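Beta-L-arabinobiosidase (Bacteroides thetaiotaomicron, PDB 5MQR) is a multidomain glycoside hydrolase of complex pectin breakdown, probably with beta-L-arabinobiosidase activity and possibly exo-alpha-sialidase activity. Local coordinates at residues A[41-53]-A[346-358]. Sequence-based numbering, arbitrary orientation.
With NA (sodium ion), chain I.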
# COMPACT_ATOMS: atom_id res chain seq x y z
N HIS A 41 -5.91 -22.85 -13.95
CA HIS A 41 -6.89 -22.94 -12.88
C HIS A 41 -6.94 -21.71 -12.01
O HIS A 41 -8.01 -21.38 -11.49
CB HIS A 41 -6.64 -24.16 -11.98
CG HIS A 41 -6.88 -25.48 -12.66
ND1 HIS A 41 -6.48 -26.66 -12.11
CD2 HIS A 41 -7.44 -25.79 -13.85
CE1 HIS A 41 -6.80 -27.66 -12.91
NE2 HIS A 41 -7.40 -27.16 -13.97
N ASP A 42 -5.79 -21.05 -11.85
CA ASP A 42 -5.73 -19.77 -11.11
C ASP A 42 -5.90 -18.56 -12.02
O ASP A 42 -5.79 -17.44 -11.56
CB ASP A 42 -4.46 -19.66 -10.22
CG ASP A 42 -3.15 -19.53 -11.00
OD1 ASP A 42 -3.14 -19.45 -12.25
OD2 ASP A 42 -2.08 -19.53 -10.36
N GLY A 43 -6.19 -18.77 -13.31
CA GLY A 43 -6.30 -17.67 -14.29
C GLY A 43 -5.04 -16.85 -14.61
O GLY A 43 -5.12 -15.85 -15.32
N GLN A 44 -3.88 -17.29 -14.11
CA GLN A 44 -2.67 -16.49 -14.03
C GLN A 44 -2.86 -15.23 -13.20
O GLN A 44 -2.12 -14.30 -13.37
CB GLN A 44 -2.10 -16.14 -15.41
CG GLN A 44 -1.80 -17.35 -16.25
CD GLN A 44 -1.06 -16.98 -17.53
OE1 GLN A 44 -1.67 -16.82 -18.58
NE2 GLN A 44 0.26 -16.86 -17.45
N LEU A 45 -3.82 -15.24 -12.27
CA LEU A 45 -4.03 -14.14 -11.34
C LEU A 45 -3.19 -14.33 -10.09
O LEU A 45 -3.18 -15.42 -9.51
CB LEU A 45 -5.49 -14.08 -10.93
CG LEU A 45 -6.52 -13.91 -12.05
CD1 LEU A 45 -7.90 -13.89 -11.44
CD2 LEU A 45 -6.27 -12.64 -12.87
N SER A 46 -2.47 -13.29 -9.70
CA SER A 46 -1.76 -13.27 -8.45
C SER A 46 -2.77 -13.01 -7.36
O SER A 46 -3.70 -12.23 -7.55
CB SER A 46 -0.69 -12.17 -8.45
OG SER A 46 0.16 -12.29 -7.32
N PRO A 47 -2.62 -13.68 -6.21
CA PRO A 47 -3.56 -13.48 -5.13
C PRO A 47 -3.29 -12.22 -4.36
O PRO A 47 -2.17 -11.75 -4.37
CB PRO A 47 -3.33 -14.69 -4.22
CG PRO A 47 -1.88 -15.00 -4.42
CD PRO A 47 -1.61 -14.70 -5.88
N VAL A 48 -4.32 -11.71 -3.69
CA VAL A 48 -4.13 -10.69 -2.67
C VAL A 48 -3.40 -11.31 -1.47
O VAL A 48 -3.37 -12.53 -1.31
CB VAL A 48 -5.43 -9.96 -2.30
CG1 VAL A 48 -6.02 -9.30 -3.55
CG2 VAL A 48 -6.45 -10.88 -1.65
N VAL A 49 -2.76 -10.47 -0.65
CA VAL A 49 -1.97 -10.93 0.51
C VAL A 49 -2.89 -11.58 1.55
O VAL A 49 -3.95 -11.03 1.92
CB VAL A 49 -1.20 -9.78 1.20
CG1 VAL A 49 -0.56 -10.23 2.51
CG2 VAL A 49 -0.14 -9.19 0.27
N GLY A 50 -2.48 -12.74 2.03
CA GLY A 50 -3.03 -13.30 3.25
C GLY A 50 -4.35 -14.02 3.14
O GLY A 50 -5.01 -14.19 4.15
N VAL A 51 -4.74 -14.46 1.94
CA VAL A 51 -6.01 -15.15 1.76
C VAL A 51 -5.88 -16.55 2.34
O VAL A 51 -4.95 -17.29 1.99
CB VAL A 51 -6.44 -15.27 0.29
CG1 VAL A 51 -7.82 -15.92 0.19
CG2 VAL A 51 -6.52 -13.91 -0.36
N HIS A 52 -6.80 -16.91 3.22
CA HIS A 52 -6.88 -18.29 3.72
C HIS A 52 -8.10 -18.99 3.14
O HIS A 52 -9.24 -18.56 3.38
CB HIS A 52 -6.92 -18.32 5.24
CG HIS A 52 -5.72 -17.71 5.88
ND1 HIS A 52 -5.67 -17.43 7.22
CD2 HIS A 52 -4.54 -17.31 5.37
CE1 HIS A 52 -4.50 -16.90 7.52
NE2 HIS A 52 -3.78 -16.83 6.41
N ASN A 53 -7.86 -20.04 2.37
CA ASN A 53 -8.92 -20.88 1.85
C ASN A 53 -9.04 -22.04 2.83
O ASN A 53 -8.08 -22.80 2.99
CB ASN A 53 -8.58 -21.44 0.46
CG ASN A 53 -8.03 -20.40 -0.48
OD1 ASN A 53 -6.98 -20.62 -1.10
ND2 ASN A 53 -8.74 -19.30 -0.65
N THR A 346 -11.43 -1.68 -10.42
CA THR A 346 -10.18 -1.41 -11.13
C THR A 346 -9.13 -2.50 -11.04
O THR A 346 -8.13 -2.39 -11.72
CB THR A 346 -9.54 -0.10 -10.60
OG1 THR A 346 -9.24 -0.24 -9.21
CG2 THR A 346 -10.51 1.06 -10.75
N THR A 347 -9.33 -3.52 -10.21
CA THR A 347 -8.34 -4.59 -10.01
C THR A 347 -8.96 -5.98 -10.25
O THR A 347 -10.19 -6.15 -10.23
CB THR A 347 -7.78 -4.57 -8.56
OG1 THR A 347 -8.81 -4.88 -7.61
CG2 THR A 347 -7.18 -3.19 -8.22
N LEU A 348 -8.09 -6.96 -10.43
CA LEU A 348 -8.48 -8.36 -10.55
C LEU A 348 -7.36 -9.24 -10.03
O LEU A 348 -6.28 -9.25 -10.59
CB LEU A 348 -8.81 -8.72 -11.98
CG LEU A 348 -9.33 -10.15 -12.19
CD1 LEU A 348 -10.68 -10.30 -11.51
CD2 LEU A 348 -9.41 -10.47 -13.67
N ASN A 349 -7.62 -9.93 -8.94
CA ASN A 349 -6.66 -10.82 -8.29
C ASN A 349 -7.36 -12.09 -7.81
O ASN A 349 -8.59 -12.21 -7.86
CB ASN A 349 -6.01 -10.10 -7.11
CG ASN A 349 -5.17 -8.91 -7.55
OD1 ASN A 349 -5.64 -7.78 -7.57
ND2 ASN A 349 -3.93 -9.18 -7.94
N LEU A 350 -6.55 -13.05 -7.38
CA LEU A 350 -7.02 -14.38 -6.99
C LEU A 350 -7.48 -14.46 -5.54
O LEU A 350 -6.85 -13.88 -4.63
CB LEU A 350 -5.90 -15.40 -7.20
CG LEU A 350 -6.28 -16.88 -7.07
CD1 LEU A 350 -7.13 -17.29 -8.26
CD2 LEU A 350 -5.00 -17.67 -6.97
N VAL A 351 -8.58 -15.17 -5.33
CA VAL A 351 -9.02 -15.59 -4.00
C VAL A 351 -8.73 -17.09 -3.88
O VAL A 351 -7.97 -17.48 -3.01
CB VAL A 351 -10.51 -15.31 -3.76
CG1 VAL A 351 -10.99 -15.91 -2.44
CG2 VAL A 351 -10.77 -13.81 -3.79
N HIS A 352 -9.30 -17.90 -4.77
CA HIS A 352 -9.14 -19.36 -4.75
C HIS A 352 -8.83 -19.85 -6.16
O HIS A 352 -9.65 -19.72 -7.06
CB HIS A 352 -10.42 -19.99 -4.18
CG HIS A 352 -10.38 -21.49 -4.04
ND1 HIS A 352 -10.55 -22.12 -2.83
CD2 HIS A 352 -10.27 -22.47 -4.97
CE1 HIS A 352 -10.52 -23.43 -3.02
NE2 HIS A 352 -10.34 -23.66 -4.30
N GLY A 353 -7.64 -20.41 -6.35
CA GLY A 353 -7.13 -20.79 -7.66
C GLY A 353 -6.89 -22.27 -7.88
O GLY A 353 -6.40 -22.66 -8.94
N GLU A 354 -7.27 -23.08 -6.90
CA GLU A 354 -7.15 -24.54 -6.96
C GLU A 354 -8.49 -25.17 -7.37
O GLU A 354 -9.56 -24.59 -7.12
CB GLU A 354 -6.74 -25.07 -5.59
CG GLU A 354 -5.39 -24.55 -5.09
CD GLU A 354 -4.22 -25.13 -5.86
OE1 GLU A 354 -4.32 -26.29 -6.32
OE2 GLU A 354 -3.17 -24.44 -6.01
N ILE A 355 -8.44 -26.34 -8.01
CA ILE A 355 -9.63 -27.10 -8.28
C ILE A 355 -9.37 -28.54 -7.84
O ILE A 355 -8.69 -29.32 -8.55
CB ILE A 355 -10.06 -27.09 -9.77
CG1 ILE A 355 -10.23 -25.66 -10.31
CG2 ILE A 355 -11.37 -27.87 -9.97
CD1 ILE A 355 -10.52 -25.60 -11.80
N THR A 356 -9.90 -28.89 -6.68
CA THR A 356 -10.04 -30.27 -6.25
C THR A 356 -10.69 -31.05 -7.41
O THR A 356 -11.62 -30.54 -8.04
CB THR A 356 -10.95 -30.36 -5.01
OG1 THR A 356 -10.54 -29.38 -4.04
CG2 THR A 356 -10.87 -31.73 -4.38
N PRO A 357 -10.20 -32.27 -7.72
CA PRO A 357 -10.95 -33.09 -8.67
C PRO A 357 -12.35 -33.44 -8.10
O PRO A 357 -12.47 -33.68 -6.90
CB PRO A 357 -10.10 -34.36 -8.83
CG PRO A 357 -8.89 -34.18 -8.01
CD PRO A 357 -9.08 -33.00 -7.12
N MSE A 358 -13.40 -33.42 -8.95
CA MSE A 358 -14.72 -33.87 -8.52
C MSE A 358 -14.67 -35.37 -8.37
O MSE A 358 -14.44 -36.09 -9.33
CB MSE A 358 -15.78 -33.49 -9.54
CG MSE A 358 -17.21 -33.82 -9.09
SE MSE A 358 -18.45 -33.55 -10.59
CE MSE A 358 -18.17 -31.64 -10.98
NA NA I . -1.09 -11.98 -13.35
O HOH W 1 -5.86 -26.88 -9.42
O HOH W 2 -9.77 -22.32 -9.34
O HOH W 3 -1.85 -11.19 -11.57
O HOH W 4 -6.05 -20.91 -3.74
O HOH W 5 -2.58 -11.75 -15.09
O HOH W 6 -0.24 -9.84 -14.39
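Leu348 meets Leu45 through its branch end, CD2 to CD2 at 3.9 Å. Its CG is anti to the backbone N (chi1 -176°), which brings its branched end to Leu45. Asn349 and Leu350 grip one acceptor, Ser46 O. Asn349 ND2 donates to it at 3.1 Å, with the acceptor in the plane of the amide. Leu350 N reaches Ser46 O at 3.0 Å from the opposite face of the carbonyl plane. Leu350 and Pro47 form a single beta bridge, closed by a weak bond from Val48 N to Leu350 O. The Leu350 side chain packs against the type I' turn from Asp42 to Leu45, with CD1 against Asp42 O and CD2 against Asp42 CB.

The chain turns a corner at Val351. Val351 and His352 both face Leu334, a classic beta bulge. Val351 O accepts from Asn53 ND2 at 3.1 Å, a nearly straight bond (165°) arriving from above the carbonyl plane. Asn53 ND2 also bonds to Ser401, and Asn53 OD1 takes a water that accepts from Gly353 N. A leucine at Asn53 would probably leave Val351 O and this water without their amide partner. Gly353 packs against Asp42, where a CB would clash. Ile355 lays CD1 over one face of the His41 ring, 3.9 Å from its centroid. A water at the ring edge joins His41 ND1 to Ile355 N, while His41 NE2 bonds to Pro578 O.

The contact joins the edge of a four-stranded propeller-type sheet to the loop leading into strand 52-57. Gln44 O in the same loop binds the sodium ion, with Glu494 and Asn495. Asn349 and Asn53 each give an amide N-H across the contact, so the irregular backbone probably relies on these bonds as well as on the single bridge.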